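Local coordinates for P protein (Mumps virus, PDB 3BBZ) that probably ties the viral polymerase to its template as the phosphoprotein whose C-terminal domain binds the nucleocapsid, supporting viral replication, at residues V5-M10 with D35-I40. The protein carries 1 engineered substitution. Numbering follows the deposited sequence.
Sequences VMITKM and DALNDI
M10 N donates to M6 O at 2.9 Å, closing the helical turn that carries I7 toward L37 and I40, and no hydrogen bond crosses between the two segments. On the partner helix the equivalent bond, I40 N to A36 O at 3.1 Å, spans the turn carrying L37. Between these turns the contact is wholly apolar and small, burying 124 Å² in all. I7 supplies both of its branches. Its CG1 lies beside the backbone N (chi1 -54°) and the chain beyond is extended, which carries CD1 across to L37 CB at 4.0 Å. I7 CD1 is also about 4.2 Å from L37 CD2, so the methyl rests mainly against the root of the leucine. The same chi1 sets I7 CG2 anti to the backbone N, where it meets I40 CG2 at 4.2 Å, methyl to methyl, the two isoleucines crossing at about a right angle. Helices 3-14, 18-29 and 34-47 form the compact three-helix bundle of the paramyxovirus phosphoprotein C-terminal domain, and this contact joins the first helix to the third in its buried interior. I7 CA and L37 CA, the nearest pair across the two segments, are 8.3 Å apart, and side chains bridge the interval. From helix 18-29, L28 packs against both I7 and L37; further along helix 34-47, K41 and I44 also touch I7. I40 reaches R27 and A31, and a formic acid molecule, probably from the crystallisation liquor, lies about 5 Å from its side chain.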
ATOM      1  N   VAL A   5      -4.315   8.629  -1.121  1.00  5.09           N
ATOM      2  CA  VAL A   5      -3.129   9.468  -1.389  1.00  3.61           C
ATOM      3  C   VAL A   5      -2.055   9.112  -0.380  1.00  3.31           C
ATOM      4  O   VAL A   5      -0.931   8.840  -0.769  1.00  2.00           O
ATOM      5  CB  VAL A   5      -3.449  10.971  -1.327  1.00  3.15           C
ATOM      6  CG1 VAL A   5      -2.197  11.855  -1.585  1.00  2.41           C
ATOM      7  CG2 VAL A   5      -4.603  11.281  -2.326  1.00  2.00           C
ATOM      8  N   MET A   6      -2.433   9.081   0.903  1.00  4.42           N
ATOM      9  CA  MET A   6      -1.528   8.717   1.995  1.00  4.43           C
ATOM     10  C   MET A   6      -0.891   7.354   1.781  1.00  3.20           C
ATOM     11  O   MET A   6       0.329   7.224   1.903  1.00  2.98           O
ATOM     12  CB  MET A   6      -2.285   8.706   3.342  1.00  6.22           C
ATOM     13  CG  MET A   6      -2.684  10.054   3.929  1.00  8.41           C
ATOM     14  SD  MET A   6      -1.417  11.336   3.757  1.00 19.19           S
ATOM     15  CE  MET A   6      -1.883  12.166   2.218  1.00 15.52           C
ATOM     16  N   ILE A   7      -1.702   6.330   1.474  1.00  2.30           N
ATOM     17  CA  ILE A   7      -1.171   4.953   1.255  1.00  2.00           C
ATOM     18  C   ILE A   7      -0.368   4.871  -0.038  1.00  2.41           C
ATOM     19  O   ILE A   7       0.624   4.145  -0.067  1.00  2.95           O
ATOM     20  CB  ILE A   7      -2.257   3.836   1.355  1.00  2.00           C
ATOM     21  CG1 ILE A   7      -3.013   3.927   2.705  1.00  2.00           C
ATOM     22  CG2 ILE A   7      -1.659   2.403   1.163  1.00  2.00           C
ATOM     23  CD1 ILE A   7      -4.419   3.223   2.677  1.00  2.50           C
ATOM     24  N   THR A   8      -0.722   5.629  -1.087  1.00  2.00           N
ATOM     25  CA  THR A   8       0.149   5.667  -2.269  1.00  3.51           C
ATOM     26  C   THR A   8       1.533   6.220  -1.905  1.00  4.52           C
ATOM     27  O   THR A   8       2.515   5.691  -2.357  1.00  4.19           O
ATOM     28  CB  THR A   8      -0.426   6.423  -3.462  1.00  3.06           C
ATOM     29  OG1 THR A   8      -1.708   5.890  -3.760  1.00  6.09           O
ATOM     30  CG2 THR A   8       0.469   6.289  -4.710  1.00  3.14           C
ATOM     31  N   LYS A   9       1.586   7.253  -1.050  1.00  4.97           N
ATOM     32  CA  LYS A   9       2.865   7.803  -0.597  1.00  5.06           C
ATOM     33  C   LYS A   9       3.595   6.848   0.301  1.00  5.65           C
ATOM     34  O   LYS A   9       4.836   6.779   0.237  1.00  5.44           O
ATOM     35  CB  LYS A   9       2.648   9.147   0.108  1.00  5.56           C
ATOM     36  CG  LYS A   9       2.037  10.213  -0.846  1.00  3.66           C
ATOM     37  CD  LYS A   9       1.887  11.550  -0.256  1.00  5.78           C
ATOM     38  CE  LYS A   9       3.275  12.218   0.015  1.00 11.31           C
ATOM     39  NZ  LYS A   9       4.177  12.235  -1.183  1.00 16.56           N
ATOM     40  N   MET A  10       2.861   6.098   1.126  1.00  5.38           N
ATOM     41  CA  MET A  10       3.495   5.028   1.903  1.00  7.95           C
ATOM     42  C   MET A  10       4.237   4.030   1.049  1.00  5.52           C
ATOM     43  O   MET A  10       5.323   3.602   1.385  1.00  5.78           O
ATOM     44  CB  MET A  10       2.518   4.282   2.823  1.00  7.54           C
ATOM     45  CG  MET A  10       2.088   5.090   4.028  1.00  9.24           C
ATOM     46  SD  MET A  10       0.873   4.132   4.929  1.00 15.49           S
ATOM     47  CE  MET A  10       0.095   5.375   5.890  1.00 13.19           C
ATOM     48  N   ASP A  35     -11.624  -1.630   6.116  1.00  7.56           N
ATOM     49  CA  ASP A  35     -11.075  -2.964   6.359  1.00  7.98           C
ATOM     50  C   ASP A  35      -9.966  -3.333   5.375  1.00  7.99           C
ATOM     51  O   ASP A  35      -8.883  -3.712   5.803  1.00  9.16           O
ATOM     52  CB  ASP A  35     -12.178  -4.062   6.328  1.00  9.36           C
ATOM     53  CG  ASP A  35     -12.960  -4.173   7.673  0.50  9.85           C
ATOM     54  OD1 ASP A  35     -12.747  -3.327   8.561  0.50 10.34           O
ATOM     55  OD2 ASP A  35     -13.802  -5.097   7.832  0.50 11.31           O
ATOM     56  N   ALA A  36     -10.233  -3.202   4.072  1.00  6.13           N
ATOM     57  CA  ALA A  36      -9.263  -3.506   3.020  1.00  5.25           C
ATOM     58  C   ALA A  36      -8.049  -2.606   3.068  1.00  5.25           C
ATOM     59  O   ALA A  36      -6.923  -3.073   2.846  1.00  5.53           O
ATOM     60  CB  ALA A  36      -9.906  -3.385   1.661  1.00  5.08           C
ATOM     61  N   LEU A  37      -8.277  -1.322   3.335  1.00  4.67           N
ATOM     62  CA  LEU A  37      -7.188  -0.359   3.401  1.00  5.33           C
ATOM     63  C   LEU A  37      -6.263  -0.623   4.594  1.00  4.90           C
ATOM     64  O   LEU A  37      -5.042  -0.568   4.425  1.00  5.44           O
ATOM     65  CB  LEU A  37      -7.704   1.067   3.340  1.00  5.69           C
ATOM     66  CG  LEU A  37      -8.459   1.525   2.058  1.00  6.71           C
ATOM     67  CD1 LEU A  37      -8.837   3.003   2.181  1.00  8.63           C
ATOM     68  CD2 LEU A  37      -7.685   1.326   0.781  1.00  6.19           C
ATOM     69  N   ASN A  38      -6.826  -1.010   5.747  1.00  3.02           N
ATOM     70  CA  ASN A  38      -6.031  -1.357   6.930  1.00  3.08           C
ATOM     71  C   ASN A  38      -5.122  -2.563   6.666  1.00  2.84           C
ATOM     72  O   ASN A  38      -3.955  -2.585   7.085  1.00  3.63           O
ATOM     73  CB  ASN A  38      -6.928  -1.667   8.132  1.00  2.15           C
ATOM     74  CG  ASN A  38      -7.531  -0.397   8.764  1.00  5.05           C
ATOM     75  OD1 ASN A  38      -7.124   0.707   8.453  1.00  8.58           O
ATOM     76  ND2 ASN A  38      -8.501  -0.568   9.641  1.00  4.01           N
ATOM     77  N   ASP A  39      -5.664  -3.543   5.949  1.00  3.72           N
ATOM     78  CA  ASP A  39      -4.929  -4.754   5.580  1.00  4.48           C
ATOM     79  C   ASP A  39      -3.768  -4.439   4.617  1.00  4.33           C
ATOM     80  O   ASP A  39      -2.667  -4.960   4.774  1.00  4.87           O
ATOM     81  CB  ASP A  39      -5.863  -5.755   4.944  1.00  5.96           C
ATOM     82  CG  ASP A  39      -6.832  -6.405   5.938  1.00  9.26           C
ATOM     83  OD1 ASP A  39      -6.851  -6.064   7.161  1.00 12.10           O
ATOM     84  OD2 ASP A  39      -7.597  -7.258   5.431  1.00 14.60           O
ATOM     85  N   ILE A  40      -3.995  -3.545   3.664  1.00  3.65           N
ATOM     86  CA  ILE A  40      -2.911  -3.074   2.796  1.00  3.67           C
ATOM     87  C   ILE A  40      -1.835  -2.320   3.583  1.00  3.29           C
ATOM     88  O   ILE A  40      -0.662  -2.628   3.474  1.00  3.39           O
ATOM     89  CB  ILE A  40      -3.466  -2.208   1.631  1.00  3.05           C
ATOM     90  CG1 ILE A  40      -4.377  -3.060   0.770  1.00  4.11           C
ATOM     91  CG2 ILE A  40      -2.309  -1.699   0.735  1.00  2.00           C
ATOM     92  CD1 ILE A  40      -5.258  -2.248  -0.253  1.00  4.78           C
TER